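Long-range contacts in acetylornithine aminotransferase (Aquifex aeolicus, PDB 2EH6), which catalyses the pyridoxal-phosphate-dependent transfer of an amino group from N(2)-acetyl-L-ornithine to 2-oxoglutarate in arginine biosynthesis: residues Ala157-Ile162 against Glu192-Lys197; Ser164-Leu169 against Gln199-Glu204; Tyr46-Glu51 against Val285-Lys290. All coordinates share one frame; numbering follows the deposited sequence.

Contact 1. Residues Ala157-Ile162 against Glu192-Lys197; sequences AKLNDI and EDFLSK
Lys158 opens a type II beta turn, Lys158 to Asp161, that lies against the ring of Phe194 near the start of helix 192-205. The turn leads from edge strand 154-157 of the mixed, mainly parallel sheet that also holds strands 119-123 and 173-178, in the PLP-binding domain of a class-III aminotransferase, into helix 162-166. The carbonyl oxygen of Lys158 accepts a weak turn-closing bond from the backbone N of Asp161. Leu159 follows; its side chain crosses that of Phe194 at about a right angle, with CD1 4.1 Å from Phe194 CE2, and also touches Ile178. The side chain of Leu159 lies about 11 Å from the bound PLP. At Asn160 the turn covers one ring face: the backbone N lies 3.3 Å above the plane of the Phe194 ring, over its centre, and CA approaches Phe194 CD1 at 3.4 Å. The amide plane of Asn160 stands 84° from the ring. Its OD1 lies 3.4 Å from Phe194 CB but takes its hydrogen bond from the backbone N of Ser191, while ND2 is bonded to Glu189 O, so both polar ends of the amide tie the turn to the chain leading into helix 192-205. Asp161 is the N-cap of the next helix, its side chain capping a backbone N. Ile162 sits at the ring edge, its CA in the ring plane. With CG1 anti to the backbone N (chi1 -155°), CD1 meets Phe194 CE1 at 3.7 Å and, on the helix's next turn, Lys197 CB at 3.8 Å.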
loop_
_atom_site.group_PDB
_atom_site.type_symbol
_atom_site.label_atom_id
_atom_site.label_comp_id
_atom_site.label_asym_id
_atom_site.label_seq_id
_atom_site.Cartn_x
_atom_site.Cartn_y
_atom_site.Cartn_z
ATOM N N ALA A 157 -6.588 -25.241 -4.229
ATOM C CA ALA A 157 -6.367 -26.622 -3.819
ATOM C C ALA A 157 -6.543 -26.696 -2.308
ATOM O O ALA A 157 -6.864 -25.693 -1.663
ATOM C CB ALA A 157 -4.963 -27.065 -4.207
ATOM N N LYS A 158 -6.331 -27.878 -1.738
ATOM C CA LYS A 158 -6.471 -28.054 -0.299
ATOM C C LYS A 158 -5.133 -28.301 0.390
ATOM O O LYS A 158 -4.321 -29.108 -0.064
ATOM C CB LYS A 158 -7.451 -29.192 -0.004
ATOM C CG LYS A 158 -8.871 -28.851 -0.419
ATOM C CD LYS A 158 -9.851 -29.974 -0.150
ATOM C CE LYS A 158 -11.261 -29.551 -0.549
ATOM N NZ LYS A 158 -12.258 -30.641 -0.357
ATOM N N LEU A 159 -4.911 -27.584 1.489
ATOM C CA LEU A 159 -3.674 -27.694 2.250
ATOM C C LEU A 159 -3.489 -29.129 2.737
ATOM O O LEU A 159 -4.441 -29.768 3.182
ATOM C CB LEU A 159 -3.703 -26.737 3.442
ATOM C CG LEU A 159 -2.361 -26.349 4.064
ATOM C CD1 LEU A 159 -1.614 -25.410 3.122
ATOM C CD2 LEU A 159 -2.596 -25.675 5.406
ATOM N N ASN A 160 -2.258 -29.620 2.641
ATOM C CA ASN A 160 -1.907 -30.976 3.053
ATOM C C ASN A 160 -2.609 -32.050 2.229
ATOM O O ASN A 160 -2.736 -33.193 2.664
ATOM C CB ASN A 160 -2.204 -31.183 4.539
ATOM C CG ASN A 160 -1.404 -30.248 5.419
ATOM O OD1 ASN A 160 -0.232 -29.981 5.152
ATOM N ND2 ASN A 160 -2.028 -29.754 6.479
ATOM N N ASP A 161 -3.064 -31.666 1.041
ATOM C CA ASP A 161 -3.739 -32.575 0.122
ATOM C C ASP A 161 -3.013 -32.399 -1.204
ATOM O O ASP A 161 -3.425 -31.607 -2.050
ATOM C CB ASP A 161 -5.211 -32.182 -0.030
ATOM C CG ASP A 161 -5.987 -33.147 -0.905
ATOM O OD1 ASP A 161 -5.348 -33.924 -1.645
ATOM O OD2 ASP A 161 -7.237 -33.120 -0.860
ATOM N N ILE A 162 -1.924 -33.141 -1.377
ATOM C CA ILE A 162 -1.111 -33.034 -2.579
ATOM C C ILE A 162 -1.848 -33.417 -3.859
ATOM O O ILE A 162 -1.531 -32.915 -4.936
ATOM C CB ILE A 162 0.175 -33.886 -2.445
ATOM C CG1 ILE A 162 1.265 -33.328 -3.361
ATOM C CG2 ILE A 162 -0.115 -35.339 -2.789
ATOM C CD1 ILE A 162 1.696 -31.919 -2.999
ATOM N N GLU A 192 5.172 -31.045 6.992
ATOM C CA GLU A 192 6.503 -31.107 6.408
ATOM C C GLU A 192 6.447 -32.002 5.173
ATOM O O GLU A 192 7.068 -31.712 4.151
ATOM C CB GLU A 192 7.505 -31.672 7.417
ATOM C CG GLU A 192 8.938 -31.664 6.914
ATOM C CD GLU A 192 9.931 -32.097 7.976
ATOM O OE1 GLU A 192 9.810 -33.235 8.479
ATOM O OE2 GLU A 192 10.833 -31.296 8.307
ATOM N N ASP A 193 5.690 -33.087 5.275
ATOM C CA ASP A 193 5.548 -34.014 4.164
ATOM C C ASP A 193 4.937 -33.293 2.970
ATOM O O ASP A 193 5.445 -33.383 1.852
ATOM C CB ASP A 193 4.656 -35.190 4.565
ATOM C CG ASP A 193 4.452 -36.176 3.430
ATOM O OD1 ASP A 193 5.465 -36.665 2.882
ATOM O OD2 ASP A 193 3.284 -36.461 3.085
ATOM N N PHE A 194 3.845 -32.574 3.217
ATOM C CA PHE A 194 3.156 -31.835 2.166
ATOM C C PHE A 194 4.065 -30.808 1.501
ATOM O O PHE A 194 4.137 -30.740 0.273
ATOM C CB PHE A 194 1.922 -31.127 2.734
ATOM C CG PHE A 194 1.154 -30.336 1.712
ATOM C CD1 PHE A 194 0.498 -30.978 0.667
ATOM C CD2 PHE A 194 1.097 -28.947 1.787
ATOM C CE1 PHE A 194 -0.208 -30.248 -0.290
ATOM C CE2 PHE A 194 0.396 -28.209 0.839
ATOM C CZ PHE A 194 -0.258 -28.859 -0.203
ATOM N N LEU A 195 4.754 -30.004 2.306
ATOM C CA LEU A 195 5.649 -28.983 1.769
ATOM C C LEU A 195 6.784 -29.605 0.963
ATOM O O LEU A 195 7.249 -29.026 -0.022
ATOM C CB LEU A 195 6.220 -28.122 2.900
ATOM C CG LEU A 195 5.192 -27.269 3.652
ATOM C CD1 LEU A 195 5.884 -26.485 4.750
ATOM C CD2 LEU A 195 4.489 -26.325 2.683
ATOM N N SER A 196 7.230 -30.782 1.390
ATOM C CA SER A 196 8.297 -31.495 0.700
ATOM C C SER A 196 7.830 -31.863 -0.704
ATOM O O SER A 196 8.502 -31.571 -1.692
ATOM C CB SER A 196 8.662 -32.766 1.466
ATOM O OG SER A 196 9.540 -33.578 0.704
ATOM N N LYS A 197 6.667 -32.498 -0.780
ATOM C CA LYS A 197 6.106 -32.907 -2.057
ATOM C C LYS A 197 5.794 -31.706 -2.933
ATOM O O LYS A 197 6.003 -31.745 -4.146
ATOM C CB LYS A 197 4.836 -33.729 -1.839
ATOM C CG LYS A 197 5.070 -35.065 -1.155
ATOM C CD LYS A 197 3.753 -35.797 -0.938
ATOM C CE LYS A 197 3.956 -37.123 -0.217
ATOM N NZ LYS A 197 2.651 -37.779 0.071
#

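Contact 2. Residues Ser164-Leu169 against Gln199-Glu204; sequences SVYKLL and QEICKE
Ile201 projects from helix 192-205 into a group formed by Val165, Tyr166 and Leu169, from helix 162-166 and the turn that follows it. Helix 192-205 packs here against that short helix and the following turn, on one side of the central sheet of the PLP-binding domain, and no hydrogen bond crosses the contact. The tight part is made by the two branches of Ile201. With CG1 anti to the carbonyl carbon and the chain extended beyond it (chi2 180°), CD1 ends against the Tyr166 ring: the methyl is 3.4 Å from Tyr166 CE1 and equally close to CZ, meeting the ring obliquely. CG1 itself approaches the phenol oxygen, 3.5 Å from Tyr166 OH. The other branch, CG2, meets Leu169 CD1 at 3.5 Å, closer than usual for two methyl carbons; these side chains slide past each other in opposite directions. Val165 is a looser neighbour, with CG1 at 4.3 Å from Ile201 CD1. The phenol of Tyr166 lies along the outer margin of this apolar cluster. Its hydroxyl marks the change to the solvent side, where the exposed Glu200 brings OE1 to 4.2 Å from Tyr166 OH, too far for a hydrogen bond. The sheet lies on the inner side of the cluster: Val165 reaches Phe123 of strand 119-123 and Ile176 of strand 173-178, Leu169 touches Ile121, and Cys202, beside Ile201 on its helix, packs on Ile176 and on Leu209 of strand 208-212, so the two helices lie next to each other across neighbouring parallel strands.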
loop_
_atom_site.group_PDB
_atom_site.type_symbol
_atom_site.label_atom_id
_atom_site.label_comp_id
_atom_site.label_asym_id
_atom_site.label_seq_id
_atom_site.Cartn_x
_atom_site.Cartn_y
_atom_site.Cartn_z
ATOM N N SER A 164 -4.964 -32.738 -4.554
ATOM C CA SER A 164 -5.795 -31.611 -4.976
ATOM C C SER A 164 -4.955 -30.648 -5.806
ATOM O O SER A 164 -5.485 -29.907 -6.635
ATOM C CB SER A 164 -6.385 -30.874 -3.763
ATOM O OG SER A 164 -5.378 -30.219 -3.014
ATOM N N VAL A 165 -3.645 -30.663 -5.581
ATOM C CA VAL A 165 -2.739 -29.802 -6.327
ATOM C C VAL A 165 -2.564 -30.351 -7.747
ATOM O O VAL A 165 -2.626 -29.603 -8.721
ATOM C CB VAL A 165 -1.352 -29.710 -5.642
ATOM C CG1 VAL A 165 -0.435 -28.798 -6.438
ATOM C CG2 VAL A 165 -1.507 -29.190 -4.220
ATOM N N TYR A 166 -2.353 -31.658 -7.862
ATOM C CA TYR A 166 -2.181 -32.280 -9.171
ATOM C C TYR A 166 -3.415 -32.089 -10.052
ATOM O O TYR A 166 -3.297 -31.827 -11.247
ATOM C CB TYR A 166 -1.904 -33.779 -9.026
ATOM C CG TYR A 166 -0.589 -34.117 -8.369
ATOM C CD1 TYR A 166 0.624 -33.739 -8.947
ATOM C CD2 TYR A 166 -0.554 -34.836 -7.176
ATOM C CE1 TYR A 166 1.840 -34.072 -8.352
ATOM C CE2 TYR A 166 0.655 -35.173 -6.573
ATOM C CZ TYR A 166 1.845 -34.791 -7.164
ATOM O OH TYR A 166 3.037 -35.133 -6.564
ATOM N N LYS A 167 -4.598 -32.218 -9.463
ATOM C CA LYS A 167 -5.835 -32.070 -10.220
ATOM C C LYS A 167 -6.003 -30.677 -10.824
ATOM O O LYS A 167 -6.843 -30.476 -11.703
ATOM C CB LYS A 167 -7.039 -32.378 -9.328
ATOM C CG LYS A 167 -7.005 -33.754 -8.686
ATOM N N LEU A 168 -5.204 -29.720 -10.361
ATOM C CA LEU A 168 -5.304 -28.349 -10.854
ATOM C C LEU A 168 -4.075 -27.884 -11.622
ATOM O O LEU A 168 -4.112 -26.847 -12.286
ATOM C CB LEU A 168 -5.555 -27.390 -9.681
ATOM C CG LEU A 168 -6.814 -27.605 -8.832
ATOM C CD1 LEU A 168 -6.757 -26.721 -7.598
ATOM C CD2 LEU A 168 -8.054 -27.294 -9.655
ATOM N N LEU A 169 -2.989 -28.642 -11.542
ATOM C CA LEU A 169 -1.765 -28.246 -12.224
ATOM C C LEU A 169 -1.677 -28.723 -13.674
ATOM O O LEU A 169 -1.846 -29.907 -13.962
ATOM C CB LEU A 169 -0.549 -28.740 -11.434
ATOM C CG LEU A 169 0.805 -28.089 -11.742
ATOM C CD1 LEU A 169 1.764 -28.365 -10.599
ATOM C CD2 LEU A 169 1.368 -28.616 -13.058
ATOM N N GLN A 199 7.311 -28.884 -2.921
ATOM C CA GLN A 199 8.586 -28.386 -3.419
ATOM C C GLN A 199 8.997 -29.262 -4.602
ATOM O O GLN A 199 9.480 -28.765 -5.622
ATOM C CB GLN A 199 9.648 -28.458 -2.318
ATOM C CG GLN A 199 11.033 -28.000 -2.752
ATOM C CD GLN A 199 11.098 -26.511 -3.028
ATOM O OE1 GLN A 199 11.109 -25.696 -2.104
ATOM N NE2 GLN A 199 11.132 -26.146 -4.305
ATOM N N GLU A 200 8.790 -30.569 -4.449
ATOM C CA GLU A 200 9.122 -31.552 -5.481
ATOM C C GLU A 200 8.355 -31.265 -6.763
ATOM O O GLU A 200 8.930 -31.217 -7.850
ATOM C CB GLU A 200 8.774 -32.960 -4.991
ATOM C CG GLU A 200 8.991 -34.053 -6.023
ATOM C CD GLU A 200 8.365 -35.373 -5.612
ATOM O OE1 GLU A 200 7.121 -35.425 -5.479
ATOM O OE2 GLU A 200 9.114 -36.356 -5.421
ATOM N N ILE A 201 7.047 -31.084 -6.623
ATOM C CA ILE A 201 6.179 -30.797 -7.753
ATOM C C ILE A 201 6.665 -29.588 -8.538
ATOM O O ILE A 201 6.734 -29.621 -9.766
ATOM C CB ILE A 201 4.738 -30.527 -7.283
ATOM C CG1 ILE A 201 4.147 -31.801 -6.679
ATOM C CG2 ILE A 201 3.893 -30.036 -8.446
ATOM C CD1 ILE A 201 2.725 -31.635 -6.181
ATOM N N CYS A 202 7.004 -28.518 -7.826
ATOM C CA CYS A 202 7.475 -27.306 -8.483
ATOM C C CYS A 202 8.732 -27.534 -9.311
ATOM O O CYS A 202 8.819 -27.069 -10.445
ATOM C CB CYS A 202 7.712 -26.203 -7.450
ATOM S SG CYS A 202 6.170 -25.586 -6.736
ATOM N N LYS A 203 9.699 -28.254 -8.754
ATOM C CA LYS A 203 10.937 -28.529 -9.477
ATOM C C LYS A 203 10.714 -29.413 -10.702
ATOM O O LYS A 203 11.300 -29.177 -11.755
ATOM C CB LYS A 203 11.962 -29.199 -8.555
ATOM C CG LYS A 203 13.210 -29.702 -9.282
ATOM C CD LYS A 203 14.222 -30.319 -8.321
ATOM C CE LYS A 203 15.101 -29.265 -7.661
ATOM N NZ LYS A 203 16.007 -28.592 -8.639
ATOM N N GLU A 204 9.860 -30.422 -10.565
ATOM C CA GLU A 204 9.595 -31.378 -11.648
ATOM C C GLU A 204 8.600 -30.864 -12.707
ATOM O O GLU A 204 8.741 -31.103 -13.897
ATOM C CB GLU A 204 9.114 -32.691 -11.033
ATOM C CG GLU A 204 10.241 -33.426 -10.308
ATOM C CD GLU A 204 9.755 -34.787 -9.854
ATOM O OE1 GLU A 204 9.352 -35.578 -10.696
ATOM O OE2 GLU A 204 9.802 -35.052 -8.652
#

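Contact 3. Residues Tyr46-Glu51 against Val285-Lys290; sequences YPKLTE and VDEVEK
Tyr46 and Lys48 both reach across to the carboxylate of Glu287, each taking one of its two oxygens. The segments carrying them, the start of helix 47-59 and a part of the first half of helix 275-308, run antiparallel, with 173° between their directions and axes 11.5 Å apart. At that separation long polar side chains bridge the gap at the surface of this class-III aminotransferase. Tyr46, at the N-cap position of its helix, has CG anti to the backbone N (chi1 -169°), which swings the ring out to the partner helix. Its hydroxyl donates to OE1, with 2.6 Å between Tyr46 OH and Glu287 OE1. The acceptor oxygen lies in the plane of the ring, at its edge, while the planes of ring and carboxylate are turned 47° apart. Lys48 comes from the direction opposite to Glu287, its chain fully extended, and forms a salt bridge of 2.7 Å between NZ and Glu287 OE2. Its CD is also close, 3.1 Å from Glu287 OE2, because the lysine chain runs alongside that oxygen. Both donors meet the carboxylate on its anti sides, somewhat out of its plane. The glutamate chain bends at chi2 to present the group, which two bonds then hold against rotation. Lys290, one turn further along, makes a long ion pair of 3.7 Å from its NZ to Glu287 OE2, completing a three-residue network; this shared negative charge probably offsets the proximity of the two lysines. Lys48 also touches Val283, and Leu49 packs on Ala280, both of helix 275-308. Val285 faces helix 70-81, and on the side of helix 47-59 Leu49 meets Leu61 of the second subunit.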
loop_
_atom_site.group_PDB
_atom_site.type_symbol
_atom_site.label_atom_id
_atom_site.label_comp_id
_atom_site.label_asym_id
_atom_site.label_seq_id
_atom_site.Cartn_x
_atom_site.Cartn_y
_atom_site.Cartn_z
ATOM N N TYR A 46 9.539 1.059 21.358
ATOM C CA TYR A 46 10.807 0.355 21.471
ATOM C C TYR A 46 11.901 1.409 21.291
ATOM O O TYR A 46 12.025 2.002 20.224
ATOM C CB TYR A 46 10.910 -0.710 20.378
ATOM C CG TYR A 46 12.066 -1.657 20.562
ATOM C CD1 TYR A 46 12.032 -2.642 21.548
ATOM C CD2 TYR A 46 13.194 -1.579 19.743
ATOM C CE1 TYR A 46 13.089 -3.529 21.714
ATOM C CE2 TYR A 46 14.258 -2.463 19.900
ATOM C CZ TYR A 46 14.195 -3.434 20.885
ATOM O OH TYR A 46 15.230 -4.324 21.028
ATOM N N PRO A 47 12.709 1.653 22.338
ATOM C CA PRO A 47 13.793 2.643 22.315
ATOM C C PRO A 47 14.603 2.780 21.023
ATOM O O PRO A 47 14.658 3.856 20.429
ATOM C CB PRO A 47 14.660 2.225 23.505
ATOM C CG PRO A 47 13.644 1.736 24.477
ATOM C CD PRO A 47 12.732 0.891 23.602
ATOM N N LYS A 48 15.236 1.700 20.584
ATOM C CA LYS A 48 16.048 1.770 19.376
ATOM C C LYS A 48 15.225 2.195 18.161
ATOM O O LYS A 48 15.684 2.990 17.339
ATOM C CB LYS A 48 16.722 0.426 19.104
ATOM C CG LYS A 48 17.716 0.462 17.955
ATOM C CD LYS A 48 18.358 -0.903 17.736
ATOM C CE LYS A 48 19.410 -0.860 16.636
ATOM N NZ LYS A 48 20.110 -2.171 16.500
ATOM N N LEU A 49 14.009 1.672 18.049
ATOM C CA LEU A 49 13.153 2.023 16.920
ATOM C C LEU A 49 12.740 3.495 16.986
ATOM O O LEU A 49 12.884 4.236 16.018
ATOM C CB LEU A 49 11.911 1.125 16.900
ATOM C CG LEU A 49 10.921 1.362 15.748
ATOM C CD1 LEU A 49 11.660 1.282 14.428
ATOM C CD2 LEU A 49 9.788 0.334 15.796
ATOM N N THR A 50 12.241 3.920 18.142
ATOM C CA THR A 50 11.809 5.300 18.329
ATOM C C THR A 50 12.892 6.324 18.014
ATOM O O THR A 50 12.643 7.301 17.310
ATOM C CB THR A 50 11.342 5.540 19.781
ATOM O OG1 THR A 50 10.166 4.767 20.032
ATOM C CG2 THR A 50 11.037 7.004 20.009
ATOM N N GLU A 51 14.089 6.110 18.549
ATOM C CA GLU A 51 15.174 7.054 18.318
ATOM C C GLU A 51 15.569 7.122 16.846
ATOM O O GLU A 51 15.850 8.196 16.329
ATOM C CB GLU A 51 16.382 6.697 19.191
ATOM C CG GLU A 51 16.065 6.692 20.694
ATOM C CD GLU A 51 15.280 7.927 21.150
ATOM O OE1 GLU A 51 15.761 9.066 20.942
ATOM O OE2 GLU A 51 14.179 7.758 21.724
ATOM N N VAL A 285 14.974 -5.740 11.546
ATOM C CA VAL A 285 15.729 -6.899 11.097
ATOM C C VAL A 285 16.926 -7.199 11.999
ATOM O O VAL A 285 17.166 -8.357 12.338
ATOM C CB VAL A 285 16.181 -6.728 9.635
ATOM C CG1 VAL A 285 17.142 -7.847 9.248
ATOM C CG2 VAL A 285 14.945 -6.766 8.720
ATOM N N ASP A 286 17.662 -6.170 12.404
ATOM C CA ASP A 286 18.810 -6.386 13.280
ATOM C C ASP A 286 18.370 -6.900 14.645
ATOM O O ASP A 286 18.955 -7.843 15.184
ATOM C CB ASP A 286 19.613 -5.095 13.467
ATOM C CG ASP A 286 20.369 -4.691 12.220
ATOM O OD1 ASP A 286 20.570 -5.556 11.339
ATOM O OD2 ASP A 286 20.774 -3.512 12.127
ATOM N N GLU A 287 17.334 -6.283 15.207
ATOM C CA GLU A 287 16.841 -6.695 16.516
ATOM C C GLU A 287 16.214 -8.077 16.506
ATOM O O GLU A 287 16.432 -8.872 17.418
ATOM C CB GLU A 287 15.827 -5.676 17.045
ATOM C CG GLU A 287 16.420 -4.297 17.282
ATOM C CD GLU A 287 17.556 -4.328 18.287
ATOM O OE1 GLU A 287 17.311 -4.733 19.441
ATOM O OE2 GLU A 287 18.691 -3.952 17.926
ATOM N N VAL A 288 15.430 -8.363 15.473
ATOM C CA VAL A 288 14.756 -9.650 15.367
ATOM C C VAL A 288 15.704 -10.839 15.267
ATOM O O VAL A 288 15.473 -11.866 15.893
ATOM C CB VAL A 288 13.795 -9.671 14.153
ATOM C CG1 VAL A 288 13.372 -11.101 13.839
ATOM C CG2 VAL A 288 12.566 -8.823 14.459
ATOM N N GLU A 289 16.768 -10.718 14.484
ATOM C CA GLU A 289 17.679 -11.844 14.369
ATOM C C GLU A 289 18.318 -12.173 15.717
ATOM O O GLU A 289 18.675 -13.316 15.970
ATOM C CB GLU A 289 18.743 -11.578 13.299
ATOM C CG GLU A 289 19.479 -10.276 13.431
ATOM C CD GLU A 289 20.331 -9.989 12.210
ATOM O OE1 GLU A 289 19.776 -10.006 11.087
ATOM O OE2 GLU A 289 21.548 -9.747 12.367
ATOM N N LYS A 290 18.439 -11.174 16.587
ATOM C CA LYS A 290 19.009 -11.388 17.917
ATOM C C LYS A 290 17.976 -12.038 18.838
ATOM O O LYS A 290 18.327 -12.663 19.839
ATOM C CB LYS A 290 19.444 -10.059 18.538
ATOM C CG LYS A 290 20.511 -9.300 17.768
ATOM C CD LYS A 290 20.794 -7.966 18.444
ATOM C CE LYS A 290 21.700 -7.084 17.599
ATOM N NZ LYS A 290 21.922 -5.759 18.246
#

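Contacts 1 and 2 are neighbours, with centres 9 Å apart, and both use helix 192-205: its first turns receive 157-162, its later turns 164-169. Their segments alternate along the chain, so two consecutive pieces after strand 154-157 dock in the same order along one helix. They meet directly, for example where Ile162 CD1 packs 3.4 Å from Ile201 CD1 and where Lys158 N probably bonds to Ser164 OG. Together they cover part of one face of the sheet that holds strands 119-123, 154-157 and 173-178. Contact 3 lies on the opposite side of the chain's centre, about 35 and 39 Å from them between centres. Spanning the region that contains both others, it joins helix 275-308 to helix 47-59, which also packs on the second subunit.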